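Cryptic loci regulator 2 (Schizosaccharomyces pombe 972h-, PDB 5IKJ) promotes transcriptional silencing of heterochromatin in fission yeast upstream of histone deacetylases, and is required for nucleosome positioning and for the silencing function of the SHREC complex. Local coordinates at residues A[19-24]-A[187-192]; A[133-136]-A[141-144]; A[168-173]-A[177-182]. One frame throughout, in Å; residues are numbered along the deposited sequence.

How the interactions relate
All three contacts lie on the same side of the chain's centre, and interactions 2 and 3 are both nested, one after the other, inside the long loop that interaction 1 closes. Helix 183-195 ties the set together. It carries His189 of the zinc site in interaction 1, directly follows the 177-182 segment of interaction 3, and touches interaction 2 through Leu190 against Leu144. Interactions 1 and 3 have centres about 12 Å apart and meet where Phe180 packs on His189; the centres of 1 and 2 are about 20 Å apart. Interactions 2 and 3, centres about 26 Å apart, do not touch. Loop 19-24 thus reaches the zinc site through Asp21, the ligands all lying later in the chain.

Interaction 1: A[19-24]-A[187-192]; sequences WSDGRS and LHHLYW. With ZN (zinc ion), chain C.
Asp21 meets His189 at the edge of its imidazole, a His-carboxylate hydrogen bond in the second shell of a zinc site made by one histidine and three cysteines. His189 ND1 binds the zinc ion at 2.1 Å, and Cys204, Cys206 and Cys209 complete the site. The far nitrogen of the same ring faces the carboxylate: His189 NE2 donates to Asp21 OD2 at 2.9 Å, bent to 137° at the hydrogen, with a weak second branch to Asp21 OD1 at 3.2 Å. OD2 lies close to the ring plane and is met on its syn side, but from out of the carboxylate plane. With one nitrogen on the metal and the other on Asp21, rotation of the imidazole is fixed; the negative carboxylate would be expected to make the ring a stronger zinc ligand.

Asp21 is itself held by Tyr151 OH, which bonds to OD1. Its CG sits between the backbone N and carbonyl carbon (chi1 69°), turning the carboxylate to the helix. Three residues along the helix from His189, Trp192 lays CE3 over a face of the imidazole, toward its rim, while its NE1 bonds to Asn200 O. Beyond it Trp19 closes the contact: the two six-membered rings meet obliquely, planes at 68°, with Trp19 CZ2 3.8 Å from Trp192 CH2.

Interaction 2: A[133-136]-A[141-144]; sequences IYLT and NYYL
Tyr142 reaches across to Leu135 and Thr136 with the end of its ring, joining the end of strand 133-135 and the residue after it to the residue that precedes strand 143-144. The two short strands belong to different parallel pairs, 133-135 with 353-355 and 143-144 with 14-17, so this side chain links two small sheets.

From CB, the chain sets off with CG anti to the carbonyl carbon (chi1 -70°), which sends the ring over to the other segment. Around the side chain lie Ala64 of helix 50-67, Pro13 and Ile15, and its ring meets that of Phe139 with planes at about 60°. Contact with 133-136 begins at the far half. On one side of the ring, CE1 comes 3.5 Å from the carbonyl O of Thr136, with the methyl CG2 of Thr136 at 4.3 Å from the same Tyr142 CE1. On the other, CE2 lies 4.2 Å from Leu135 CD2, the leucine crossing the ring obliquely. At the tip, Tyr142 OH donates to Thr136 O at 2.7 Å, nearly in line with the carbonyl, C=O...donor angle 169°, and the acceptor lies near the ring plane.

Leucine carbons line the hydroxyl as well: Leu135 CD2 is 3.4 Å from Tyr142 OH and Leu135 CG 3.5 Å. Leu135 packs in turn on Phe353 and on an apolar side chain of a neighbouring protein chain, while Thr136 OG1 turns to Ser138. The contact therefore places one short polar bond beside apolar groups. The phenol is buried, yet its proton is satisfied by a main-chain carbonyl, and the bond ties the ring's tip to the backbone.

Interaction 3: A[168-173]-A[177-182]; sequences EFWLYG and GRPFRS
Leu171 and Phe180 satisfy each other's main chain in both directions. Leu171 N donates to Phe180 O at 2.9 Å and Phe180 N returns the bond to Leu171 O, also at 2.9 Å, with N-H...O angles of 160° and 162°. Each acceptor takes a second, softer contact from a CA-H: Trp170 CA approaches Phe180 O, and Pro179 CA approaches Leu171 O, both at 3.3 Å. Further along, direct pairing gives way to water, which accepts from Phe169 N and donates to Arg181 O.

The reciprocal pair is a single antiparallel bridge of the hydrogen-bonded type, made as the chain doubles back from strand 168-172, within this chain an outer strand of a three-stranded antiparallel sheet, on its way to helix 183-195. Ser182 stands at the N-cap of that helix, its OG accepting from Asp185 N. Two residues earlier, Phe180 sends its ring toward Cys206 and Leu208 near the zinc ion, while Leu171 packs on Phe186 and Leu153.

On the other face, Trp170, Tyr172, Pro179 and Arg181 interlock. Trp170 NE1 donates to Glu168 OE1 at 2.9 Å, in the indole plane and on the anti lone pair of the oxygen, which helps to fix the indole's rotation. Arg181, extended from CG to NE, runs alongside over one indole face: CG makes a CH-pi contact 4.0 Å from the centroid of the Trp170 five-membered ring, and Trp170 CH2 lies over the face of the guanidinium, planes 39° apart. Pro179 CG touches Trp170 CE3 at 3.5 Å, and Pro179 CB sits over the centre of the Tyr172 ring, 3.6 Å from its centroid.

Interaction 1: A[19-24]-A[187-192]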
ATOM      1  N   TRP A  19     -25.825  -3.510   8.564  1.00 53.36           N
ATOM      2  CA  TRP A  19     -26.459  -2.543   9.446  1.00 56.45           C
ATOM      3  C   TRP A  19     -26.637  -1.224   8.704  1.00 54.90           C
ATOM      4  O   TRP A  19     -26.004  -0.975   7.675  1.00 58.24           O
ATOM      5  CB  TRP A  19     -25.642  -2.327  10.729  1.00 50.52           C
ATOM      6  CG  TRP A  19     -24.584  -1.276  10.605  1.00 56.41           C
ATOM      7  CD1 TRP A  19     -23.367  -1.400  10.002  1.00 56.07           C
ATOM      8  CD2 TRP A  19     -24.647   0.064  11.111  1.00 48.62           C
ATOM      9  NE1 TRP A  19     -22.670  -0.219  10.095  1.00 59.07           N
ATOM     10  CE2 TRP A  19     -23.434   0.695  10.771  1.00 52.02           C
ATOM     11  CE3 TRP A  19     -25.611   0.791  11.813  1.00 51.65           C
ATOM     12  CZ2 TRP A  19     -23.160   2.019  11.112  1.00 56.78           C
ATOM     13  CZ3 TRP A  19     -25.338   2.105  12.150  1.00 49.79           C
ATOM     14  CH2 TRP A  19     -24.124   2.704  11.799  1.00 50.42           C
ATOM     15  N   SER A  20     -27.508  -0.376   9.247  1.00 47.62           N
ATOM     16  CA  SER A  20     -27.838   0.894   8.619  1.00 58.42           C
ATOM     17  C   SER A  20     -28.197   1.915   9.688  1.00 52.82           C
ATOM     18  O   SER A  20     -28.906   1.600  10.646  1.00 48.12           O
ATOM     19  CB  SER A  20     -29.004   0.741   7.633  1.00 69.63           C
ATOM     20  OG  SER A  20     -29.572   2.001   7.319  1.00 55.31           O
ATOM     21  N   ASP A  21     -27.699   3.138   9.512  1.00 48.67           N
ATOM     22  CA  ASP A  21     -28.058   4.264  10.362  1.00 48.23           C
ATOM     23  C   ASP A  21     -29.259   5.034   9.828  1.00 52.39           C
ATOM     24  O   ASP A  21     -29.603   6.085  10.381  1.00 54.87           O
ATOM     25  CB  ASP A  21     -26.863   5.211  10.508  1.00 50.88           C
ATOM     26  CG  ASP A  21     -26.528   5.930   9.214  1.00 63.00           C
ATOM     27  OD1 ASP A  21     -26.843   5.391   8.131  1.00 58.98           O
ATOM     28  OD2 ASP A  21     -25.949   7.034   9.278  1.00 54.47           O
ATOM     29  N   GLY A  22     -29.903   4.536   8.775  1.00 49.53           N
ATOM     30  CA  GLY A  22     -30.989   5.276   8.162  1.00 55.74           C
ATOM     31  C   GLY A  22     -32.139   5.509   9.122  1.00 56.71           C
ATOM     32  O   GLY A  22     -32.426   4.692   9.999  1.00 60.43           O
ATOM     33  N   ARG A  23     -32.806   6.649   8.946  1.00 53.55           N
ATOM     34  CA  ARG A  23     -33.962   7.020   9.752  1.00 57.16           C
ATOM     35  C   ARG A  23     -35.122   7.323   8.817  1.00 65.55           C
ATOM     36  O   ARG A  23     -35.043   8.251   8.005  1.00 58.20           O
ATOM     37  CB  ARG A  23     -33.656   8.226  10.645  1.00 64.02           C
ATOM     38  CG  ARG A  23     -32.528   7.978  11.632  1.00 66.89           C
ATOM     39  CD  ARG A  23     -32.549   8.960  12.795  1.00 71.16           C
ATOM     40  NE  ARG A  23     -33.119   8.359  14.002  1.00 96.30           N
ATOM     41  CZ  ARG A  23     -34.261   8.722  14.584  1.00102.58           C
ATOM     42  NH1 ARG A  23     -34.998   9.714  14.097  1.00 93.60           N
ATOM     43  NH2 ARG A  23     -34.668   8.090  15.676  1.00104.56           N
ATOM     44  N   SER A  24     -36.195   6.539   8.934  1.00 67.27           N
ATOM     45  CA  SER A  24     -37.344   6.709   8.052  1.00 72.50           C
ATOM     46  C   SER A  24     -37.939   8.108   8.157  1.00 67.27           C
ATOM     47  O   SER A  24     -38.470   8.629   7.169  1.00 69.68           O
ATOM     48  CB  SER A  24     -38.409   5.661   8.377  1.00 73.98           C
ATOM     49  OG  SER A  24     -38.906   5.833   9.693  1.00 64.45           O
ATOM     50  N   LEU A 187     -21.973   7.330  -1.859  1.00 55.15           N
ATOM     51  CA  LEU A 187     -21.055   6.196  -1.868  1.00 54.59           C
ATOM     52  C   LEU A 187     -20.105   6.232  -0.678  1.00 60.16           C
ATOM     53  O   LEU A 187     -19.801   5.188  -0.088  1.00 62.77           O
ATOM     54  CB  LEU A 187     -20.263   6.166  -3.173  1.00 60.87           C
ATOM     55  CG  LEU A 187     -20.739   5.189  -4.247  1.00 66.50           C
ATOM     56  CD1 LEU A 187     -19.840   5.301  -5.457  1.00 60.37           C
ATOM     57  CD2 LEU A 187     -20.757   3.750  -3.738  1.00 67.88           C
ATOM     58  N   HIS A 188     -19.619   7.418  -0.313  1.00 52.73           N
ATOM     59  CA  HIS A 188     -18.686   7.508   0.805  1.00 53.13           C
ATOM     60  C   HIS A 188     -19.351   7.089   2.110  1.00 47.42           C
ATOM     61  O   HIS A 188     -18.735   6.405   2.934  1.00 51.44           O
ATOM     62  CB  HIS A 188     -18.124   8.925   0.904  1.00 59.02           C
ATOM     63  CG  HIS A 188     -17.238   9.296  -0.244  1.00 67.26           C
ATOM     64  ND1 HIS A 188     -15.921   8.897  -0.322  1.00 58.74           N
ATOM     65  CD2 HIS A 188     -17.481  10.019  -1.363  1.00 52.07           C
ATOM     66  CE1 HIS A 188     -15.389   9.361  -1.439  1.00 56.65           C
ATOM     67  NE2 HIS A 188     -16.314  10.046  -2.088  1.00 62.57           N
ATOM     68  N   HIS A 189     -20.610   7.483   2.313  1.00 47.02           N
ATOM     69  CA  HIS A 189     -21.345   7.017   3.484  1.00 50.23           C
ATOM     70  C   HIS A 189     -21.642   5.526   3.383  1.00 59.02           C
ATOM     71  O   HIS A 189     -21.533   4.798   4.377  1.00 54.85           O
ATOM     72  CB  HIS A 189     -22.639   7.810   3.645  1.00 52.32           C
ATOM     73  CG  HIS A 189     -23.274   7.656   4.991  1.00 53.41           C
ATOM     74  ND1 HIS A 189     -22.789   8.285   6.117  1.00 55.20           N
ATOM     75  CD2 HIS A 189     -24.349   6.939   5.395  1.00 57.82           C
ATOM     76  CE1 HIS A 189     -23.540   7.967   7.156  1.00 58.48           C
ATOM     77  NE2 HIS A 189     -24.494   7.150   6.745  1.00 61.39           N
ATOM     78  N   LEU A 190     -22.024   5.054   2.193  1.00 57.10           N
ATOM     79  CA  LEU A 190     -22.228   3.623   1.998  1.00 56.37           C
ATOM     80  C   LEU A 190     -20.977   2.839   2.366  1.00 50.30           C
ATOM     81  O   LEU A 190     -21.056   1.805   3.040  1.00 52.30           O
ATOM     82  CB  LEU A 190     -22.619   3.341   0.546  1.00 55.02           C
ATOM     83  CG  LEU A 190     -22.818   1.865   0.186  1.00 55.98           C
ATOM     84  CD1 LEU A 190     -23.964   1.263   0.983  1.00 59.37           C
ATOM     85  CD2 LEU A 190     -23.054   1.693  -1.307  1.00 60.26           C
ATOM     86  N   TYR A 191     -19.812   3.315   1.925  1.00 51.17           N
ATOM     87  CA  TYR A 191     -18.563   2.620   2.208  1.00 54.03           C
ATOM     88  C   TYR A 191     -18.256   2.623   3.702  1.00 55.97           C
ATOM     89  O   TYR A 191     -17.702   1.653   4.230  1.00 52.53           O
ATOM     90  CB  TYR A 191     -17.431   3.271   1.416  1.00 49.21           C
ATOM     91  CG  TYR A 191     -16.064   2.690   1.680  1.00 62.47           C
ATOM     92  CD1 TYR A 191     -15.664   1.503   1.080  1.00 67.08           C
ATOM     93  CD2 TYR A 191     -15.167   3.339   2.515  1.00 61.25           C
ATOM     94  CE1 TYR A 191     -14.410   0.975   1.315  1.00 65.11           C
ATOM     95  CE2 TYR A 191     -13.912   2.819   2.754  1.00 63.96           C
ATOM     96  CZ  TYR A 191     -13.539   1.638   2.152  1.00 68.70           C
ATOM     97  OH  TYR A 191     -12.289   1.116   2.391  1.00 84.60           O
ATOM     98  N   TRP A 192     -18.612   3.704   4.399  1.00 50.91           N
ATOM     99  CA  TRP A 192     -18.429   3.751   5.846  1.00 44.67           C
ATOM    100  C   TRP A 192     -19.347   2.761   6.551  1.00 58.83           C
ATOM    101  O   TRP A 192     -18.963   2.162   7.562  1.00 57.44           O
ATOM    102  CB  TRP A 192     -18.681   5.170   6.353  1.00 46.44           C
ATOM    103  CG  TRP A 192     -18.706   5.288   7.844  1.00 59.15           C
ATOM    104  CD1 TRP A 192     -17.631   5.374   8.678  1.00 53.33           C
ATOM    105  CD2 TRP A 192     -19.868   5.344   8.681  1.00 56.17           C
ATOM    106  NE1 TRP A 192     -18.049   5.475   9.982  1.00 58.99           N
ATOM    107  CE2 TRP A 192     -19.419   5.459  10.011  1.00 57.51           C
ATOM    108  CE3 TRP A 192     -21.245   5.305   8.435  1.00 54.95           C
ATOM    109  CZ2 TRP A 192     -20.295   5.535  11.092  1.00 52.25           C
ATOM    110  CZ3 TRP A 192     -22.113   5.380   9.509  1.00 54.22           C
ATOM    111  CH2 TRP A 192     -21.635   5.494  10.821  1.00 55.38           C
TER
HETATM  112 ZN    ZN C 601     -21.157   9.609   6.180  1.00 47.72          ZN

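Interaction 2: A[133-136]-A[141-144]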
ATOM      1  N   ILE A 133     -16.610 -18.439   0.327  1.00 99.93           N
ATOM      2  CA  ILE A 133     -17.609 -18.157  -0.701  1.00 97.43           C
ATOM      3  C   ILE A 133     -16.944 -17.932  -2.058  1.00 99.23           C
ATOM      4  O   ILE A 133     -15.988 -17.170  -2.159  1.00 96.74           O
ATOM      5  CB  ILE A 133     -18.425 -16.903  -0.359  1.00 20.00           C
ATOM      6  CG1 ILE A 133     -19.195 -17.102   0.940  1.00 20.00           C
ATOM      7  CG2 ILE A 133     -19.386 -16.569  -1.487  1.00 20.00           C
ATOM      8  CD1 ILE A 133     -20.116 -15.952   1.273  1.00 20.00           C
ATOM      9  N   TYR A 134     -17.448 -18.592  -3.099  1.00102.98           N
ATOM     10  CA  TYR A 134     -16.887 -18.435  -4.445  1.00105.52           C
ATOM     11  C   TYR A 134     -17.607 -17.303  -5.158  1.00104.80           C
ATOM     12  O   TYR A 134     -18.817 -17.145  -5.035  1.00 93.98           O
ATOM     13  CB  TYR A 134     -16.826 -19.761  -5.173  1.00100.86           C
ATOM     14  CG  TYR A 134     -15.724 -20.592  -4.565  1.00102.01           C
ATOM     15  CD1 TYR A 134     -15.879 -21.161  -3.310  1.00 92.81           C
ATOM     16  CD2 TYR A 134     -14.506 -20.739  -5.201  1.00101.07           C
ATOM     17  CE1 TYR A 134     -14.868 -21.895  -2.730  1.00 97.71           C
ATOM     18  CE2 TYR A 134     -13.488 -21.474  -4.629  1.00105.27           C
ATOM     19  CZ  TYR A 134     -13.675 -22.049  -3.394  1.00107.83           C
ATOM     20  OH  TYR A 134     -12.663 -22.781  -2.821  1.00111.96           O
ATOM     21  N   LEU A 135     -16.831 -16.495  -5.872  1.00101.03           N
ATOM     22  CA  LEU A 135     -17.320 -15.242  -6.420  1.00 99.14           C
ATOM     23  C   LEU A 135     -16.521 -14.876  -7.660  1.00 92.20           C
ATOM     24  O   LEU A 135     -15.326 -15.168  -7.753  1.00 87.72           O
ATOM     25  CB  LEU A 135     -17.199 -14.125  -5.376  1.00 98.86           C
ATOM     26  CG  LEU A 135     -18.446 -13.396  -4.877  1.00 89.36           C
ATOM     27  CD1 LEU A 135     -19.543 -14.359  -4.443  1.00101.08           C
ATOM     28  CD2 LEU A 135     -18.039 -12.500  -3.718  1.00 85.10           C
ATOM     29  N   THR A 136     -17.191 -14.230  -8.610  1.00 96.69           N
ATOM     30  CA  THR A 136     -16.496 -13.666  -9.758  1.00 92.75           C
ATOM     31  C   THR A 136     -15.718 -12.420  -9.343  1.00 84.41           C
ATOM     32  O   THR A 136     -16.137 -11.661  -8.464  1.00 81.17           O
ATOM     33  CB  THR A 136     -17.481 -13.319 -10.878  1.00 90.35           C
ATOM     34  OG1 THR A 136     -16.785 -12.656 -11.940  1.00 85.51           O
ATOM     35  CG2 THR A 136     -18.601 -12.414 -10.370  1.00 84.88           C
ATOM     36  N   ASN A 141     -20.130  -6.429 -12.283  1.00 74.47           N
ATOM     37  CA  ASN A 141     -21.399  -7.138 -12.188  1.00 70.39           C
ATOM     38  C   ASN A 141     -22.074  -6.989 -10.832  1.00 70.54           C
ATOM     39  O   ASN A 141     -23.289  -7.200 -10.736  1.00 64.48           O
ATOM     40  CB  ASN A 141     -21.193  -8.629 -12.475  1.00 77.45           C
ATOM     41  CG  ASN A 141     -21.224  -8.948 -13.954  1.00 78.98           C
ATOM     42  OD1 ASN A 141     -20.802  -8.145 -14.786  1.00 76.75           O
ATOM     43  ND2 ASN A 141     -21.735 -10.125 -14.292  1.00 91.03           N
ATOM     44  N   TYR A 142     -21.329  -6.634  -9.789  1.00 68.13           N
ATOM     45  CA  TYR A 142     -21.913  -6.516  -8.462  1.00 62.48           C
ATOM     46  C   TYR A 142     -22.984  -5.430  -8.449  1.00 52.87           C
ATOM     47  O   TYR A 142     -22.975  -4.497  -9.256  1.00 64.61           O
ATOM     48  CB  TYR A 142     -20.837  -6.198  -7.422  1.00 61.13           C
ATOM     49  CG  TYR A 142     -19.884  -7.338  -7.133  1.00 63.06           C
ATOM     50  CD1 TYR A 142     -19.128  -7.913  -8.144  1.00 64.12           C
ATOM     51  CD2 TYR A 142     -19.726  -7.828  -5.841  1.00 63.94           C
ATOM     52  CE1 TYR A 142     -18.250  -8.946  -7.883  1.00 74.39           C
ATOM     53  CE2 TYR A 142     -18.850  -8.862  -5.570  1.00 58.83           C
ATOM     54  CZ  TYR A 142     -18.115  -9.417  -6.596  1.00 64.45           C
ATOM     55  OH  TYR A 142     -17.241 -10.448  -6.336  1.00 70.98           O
ATOM     56  N   TYR A 143     -23.919  -5.562  -7.513  1.00 57.96           N
ATOM     57  CA  TYR A 143     -25.014  -4.611  -7.401  1.00 55.09           C
ATOM     58  C   TYR A 143     -25.633  -4.741  -6.019  1.00 55.81           C
ATOM     59  O   TYR A 143     -25.601  -5.813  -5.408  1.00 62.53           O
ATOM     60  CB  TYR A 143     -26.071  -4.842  -8.484  1.00 56.96           C
ATOM     61  CG  TYR A 143     -26.970  -6.027  -8.218  1.00 52.79           C
ATOM     62  CD1 TYR A 143     -26.589  -7.310  -8.586  1.00 60.34           C
ATOM     63  CD2 TYR A 143     -28.202  -5.860  -7.600  1.00 53.40           C
ATOM     64  CE1 TYR A 143     -27.411  -8.395  -8.345  1.00 59.38           C
ATOM     65  CE2 TYR A 143     -29.029  -6.936  -7.354  1.00 56.48           C
ATOM     66  CZ  TYR A 143     -28.631  -8.202  -7.729  1.00 58.30           C
ATOM     67  OH  TYR A 143     -29.455  -9.277  -7.483  1.00 64.95           O
ATOM     68  N   LEU A 144     -26.196  -3.638  -5.533  1.00 53.70           N
ATOM     69  CA  LEU A 144     -26.882  -3.633  -4.246  1.00 52.35           C
ATOM     70  C   LEU A 144     -28.200  -4.385  -4.372  1.00 68.07           C
ATOM     71  O   LEU A 144     -29.104  -3.954  -5.097  1.00 67.22           O
ATOM     72  CB  LEU A 144     -27.120  -2.200  -3.777  1.00 53.88           C
ATOM     73  CG  LEU A 144     -26.206  -1.688  -2.662  1.00 64.32           C
ATOM     74  CD1 LEU A 144     -24.739  -1.857  -3.031  1.00 65.49           C
ATOM     75  CD2 LEU A 144     -26.518  -0.230  -2.358  1.00 57.92           C
TER

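Interaction 3: A[168-173]-A[177-182]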
ATOM      1  N   GLU A 168     -31.926  15.280 -10.894  1.00 65.85           N
ATOM      2  CA  GLU A 168     -31.097  14.861  -9.775  1.00 66.49           C
ATOM      3  C   GLU A 168     -31.798  13.745  -9.014  1.00 63.78           C
ATOM      4  O   GLU A 168     -33.028  13.725  -8.903  1.00 62.43           O
ATOM      5  CB  GLU A 168     -30.803  16.033  -8.833  1.00 62.10           C
ATOM      6  CG  GLU A 168     -29.931  17.108  -9.459  1.00 71.74           C
ATOM      7  CD  GLU A 168     -29.714  18.298  -8.547  1.00 72.85           C
ATOM      8  OE1 GLU A 168     -30.128  18.234  -7.371  1.00 72.88           O
ATOM      9  OE2 GLU A 168     -29.127  19.300  -9.009  1.00 88.95           O
ATOM     10  N   PHE A 169     -31.005  12.814  -8.493  1.00 56.02           N
ATOM     11  CA  PHE A 169     -31.519  11.661  -7.761  1.00 63.60           C
ATOM     12  C   PHE A 169     -31.081  11.784  -6.306  1.00 53.47           C
ATOM     13  O   PHE A 169     -29.901  11.603  -5.988  1.00 48.78           O
ATOM     14  CB  PHE A 169     -31.028  10.360  -8.392  1.00 61.58           C
ATOM     15  CG  PHE A 169     -31.438  10.200  -9.829  1.00 65.14           C
ATOM     16  CD1 PHE A 169     -32.699   9.728 -10.155  1.00 61.66           C
ATOM     17  CD2 PHE A 169     -30.568  10.532 -10.854  1.00 68.09           C
ATOM     18  CE1 PHE A 169     -33.082   9.584 -11.476  1.00 67.77           C
ATOM     19  CE2 PHE A 169     -30.945  10.391 -12.177  1.00 64.36           C
ATOM     20  CZ  PHE A 169     -32.204   9.916 -12.488  1.00 70.55           C
ATOM     21  N   TRP A 170     -32.034  12.085  -5.428  1.00 49.93           N
ATOM     22  CA  TRP A 170     -31.757  12.357  -4.025  1.00 60.61           C
ATOM     23  C   TRP A 170     -32.067  11.134  -3.173  1.00 68.93           C
ATOM     24  O   TRP A 170     -33.097  10.476  -3.359  1.00 61.57           O
ATOM     25  CB  TRP A 170     -32.577  13.553  -3.531  1.00 57.92           C
ATOM     26  CG  TRP A 170     -32.127  14.870  -4.083  1.00 54.85           C
ATOM     27  CD1 TRP A 170     -31.295  15.079  -5.146  1.00 58.46           C
ATOM     28  CD2 TRP A 170     -32.482  16.166  -3.592  1.00 55.50           C
ATOM     29  NE1 TRP A 170     -31.113  16.426  -5.347  1.00 51.90           N
ATOM     30  CE2 TRP A 170     -31.832  17.114  -4.406  1.00 54.16           C
ATOM     31  CE3 TRP A 170     -33.289  16.616  -2.543  1.00 47.63           C
ATOM     32  CZ2 TRP A 170     -31.961  18.486  -4.202  1.00 53.09           C
ATOM     33  CZ3 TRP A 170     -33.419  17.975  -2.344  1.00 60.37           C
ATOM     34  CH2 TRP A 170     -32.760  18.896  -3.169  1.00 60.25           C
ATOM     35  N   LEU A 171     -31.171  10.833  -2.235  1.00 59.40           N
ATOM     36  CA  LEU A 171     -31.343   9.729  -1.295  1.00 55.89           C
ATOM     37  C   LEU A 171     -31.455  10.306   0.112  1.00 46.74           C
ATOM     38  O   LEU A 171     -30.484  10.854   0.642  1.00 55.15           O
ATOM     39  CB  LEU A 171     -30.179   8.746  -1.391  1.00 60.56           C
ATOM     40  CG  LEU A 171     -30.347   7.449  -0.593  1.00 67.78           C
ATOM     41  CD1 LEU A 171     -31.345   6.527  -1.273  1.00 62.21           C
ATOM     42  CD2 LEU A 171     -29.009   6.756  -0.407  1.00 55.15           C
ATOM     43  N   TYR A 172     -32.636  10.187   0.709  1.00 57.50           N
ATOM     44  CA  TYR A 172     -32.850  10.582   2.093  1.00 52.57           C
ATOM     45  C   TYR A 172     -32.647   9.387   3.021  1.00 57.54           C
ATOM     46  O   TYR A 172     -32.637   8.230   2.594  1.00 53.78           O
ATOM     47  CB  TYR A 172     -34.255  11.154   2.288  1.00 57.13           C
ATOM     48  CG  TYR A 172     -34.436  12.572   1.783  1.00 59.88           C
ATOM     49  CD1 TYR A 172     -34.721  12.825   0.447  1.00 58.08           C
ATOM     50  CD2 TYR A 172     -34.341  13.655   2.648  1.00 62.64           C
ATOM     51  CE1 TYR A 172     -34.895  14.119  -0.015  1.00 57.98           C
ATOM     52  CE2 TYR A 172     -34.513  14.952   2.195  1.00 58.42           C
ATOM     53  CZ  TYR A 172     -34.790  15.177   0.863  1.00 61.00           C
ATOM     54  OH  TYR A 172     -34.964  16.464   0.407  1.00 66.71           O
ATOM     55  N   GLY A 173     -32.486   9.686   4.309  1.00 53.50           N
ATOM     56  CA  GLY A 173     -32.279   8.657   5.311  1.00 52.98           C
ATOM     57  C   GLY A 173     -31.181   8.998   6.296  1.00 64.09           C
ATOM     58  O   GLY A 173     -31.174   8.501   7.425  1.00 56.15           O
ATOM     59  N   GLY A 177     -30.918  14.513   8.418  1.00 47.63           N
ATOM     60  CA  GLY A 177     -32.111  14.975   7.745  1.00 53.06           C
ATOM     61  C   GLY A 177     -31.884  15.498   6.346  1.00 58.21           C
ATOM     62  O   GLY A 177     -32.849  15.929   5.701  1.00 57.32           O
ATOM     63  N   ARG A 178     -30.639  15.471   5.849  1.00 54.56           N
ATOM     64  CA  ARG A 178     -30.338  16.008   4.536  1.00 56.95           C
ATOM     65  C   ARG A 178     -30.154  14.885   3.521  1.00 50.49           C
ATOM     66  O   ARG A 178     -29.741  13.778   3.874  1.00 51.33           O
ATOM     67  CB  ARG A 178     -29.070  16.863   4.583  1.00 53.14           C
ATOM     68  CG  ARG A 178     -29.237  18.127   5.401  1.00 58.02           C
ATOM     69  CD  ARG A 178     -27.961  18.939   5.460  1.00 57.13           C
ATOM     70  NE  ARG A 178     -28.090  20.055   6.393  1.00 62.10           N
ATOM     71  CZ  ARG A 178     -27.294  21.118   6.411  1.00 56.76           C
ATOM     72  NH1 ARG A 178     -26.304  21.231   5.534  1.00 62.26           N
ATOM     73  NH2 ARG A 178     -27.494  22.078   7.303  1.00 54.34           N
ATOM     74  N   PRO A 179     -30.461  15.148   2.254  1.00 50.28           N
ATOM     75  CA  PRO A 179     -30.298  14.120   1.225  1.00 53.77           C
ATOM     76  C   PRO A 179     -28.884  14.069   0.676  1.00 49.80           C
ATOM     77  O   PRO A 179     -28.138  15.049   0.713  1.00 54.94           O
ATOM     78  CB  PRO A 179     -31.280  14.565   0.136  1.00 53.14           C
ATOM     79  CG  PRO A 179     -31.283  16.055   0.255  1.00 54.33           C
ATOM     80  CD  PRO A 179     -31.101  16.363   1.720  1.00 51.54           C
ATOM     81  N   PHE A 180     -28.519  12.894   0.166  1.00 50.82           N
ATOM     82  CA  PHE A 180     -27.378  12.762  -0.734  1.00 55.43           C
ATOM     83  C   PHE A 180     -27.878  13.074  -2.140  1.00 60.47           C
ATOM     84  O   PHE A 180     -28.681  12.319  -2.699  1.00 52.68           O
ATOM     85  CB  PHE A 180     -26.773  11.361  -0.672  1.00 49.93           C
ATOM     86  CG  PHE A 180     -26.039  11.060   0.607  1.00 51.83           C
ATOM     87  CD1 PHE A 180     -24.736  11.493   0.795  1.00 53.43           C
ATOM     88  CD2 PHE A 180     -26.644  10.321   1.611  1.00 54.59           C
ATOM     89  CE1 PHE A 180     -24.056  11.206   1.966  1.00 56.31           C
ATOM     90  CE2 PHE A 180     -25.968  10.031   2.783  1.00 52.65           C
ATOM     91  CZ  PHE A 180     -24.674  10.473   2.961  1.00 50.50           C
ATOM     92  N   ARG A 181     -27.416  14.184  -2.709  1.00 58.27           N
ATOM     93  CA  ARG A 181     -27.953  14.670  -3.973  1.00 54.81           C
ATOM     94  C   ARG A 181     -27.321  14.004  -5.187  1.00 49.62           C
ATOM     95  O   ARG A 181     -27.746  14.278  -6.315  1.00 54.47           O
ATOM     96  CB  ARG A 181     -27.783  16.187  -4.057  1.00 57.99           C
ATOM     97  CG  ARG A 181     -28.329  16.910  -2.838  1.00 53.09           C
ATOM     98  CD  ARG A 181     -28.526  18.388  -3.096  1.00 62.41           C
ATOM     99  NE  ARG A 181     -28.989  19.085  -1.900  1.00 58.98           N
ATOM    100  CZ  ARG A 181     -29.535  20.297  -1.899  1.00 61.14           C
ATOM    101  NH1 ARG A 181     -29.701  20.959  -3.036  1.00 56.18           N
ATOM    102  NH2 ARG A 181     -29.924  20.845  -0.757  1.00 58.60           N
ATOM    103  N   SER A 182     -26.332  13.138  -4.989  1.00 55.31           N
ATOM    104  CA  SER A 182     -25.760  12.352  -6.071  1.00 57.97           C
ATOM    105  C   SER A 182     -25.373  10.987  -5.525  1.00 58.56           C
ATOM    106  O   SER A 182     -25.116  10.831  -4.329  1.00 52.86           O
ATOM    107  CB  SER A 182     -24.533  13.034  -6.691  1.00 51.08           C
ATOM    108  OG  SER A 182     -23.394  12.886  -5.863  1.00 61.07           O
TER
HETATM  109  O   HOH W   1     -28.153  12.982  -8.709  1.00 52.14           O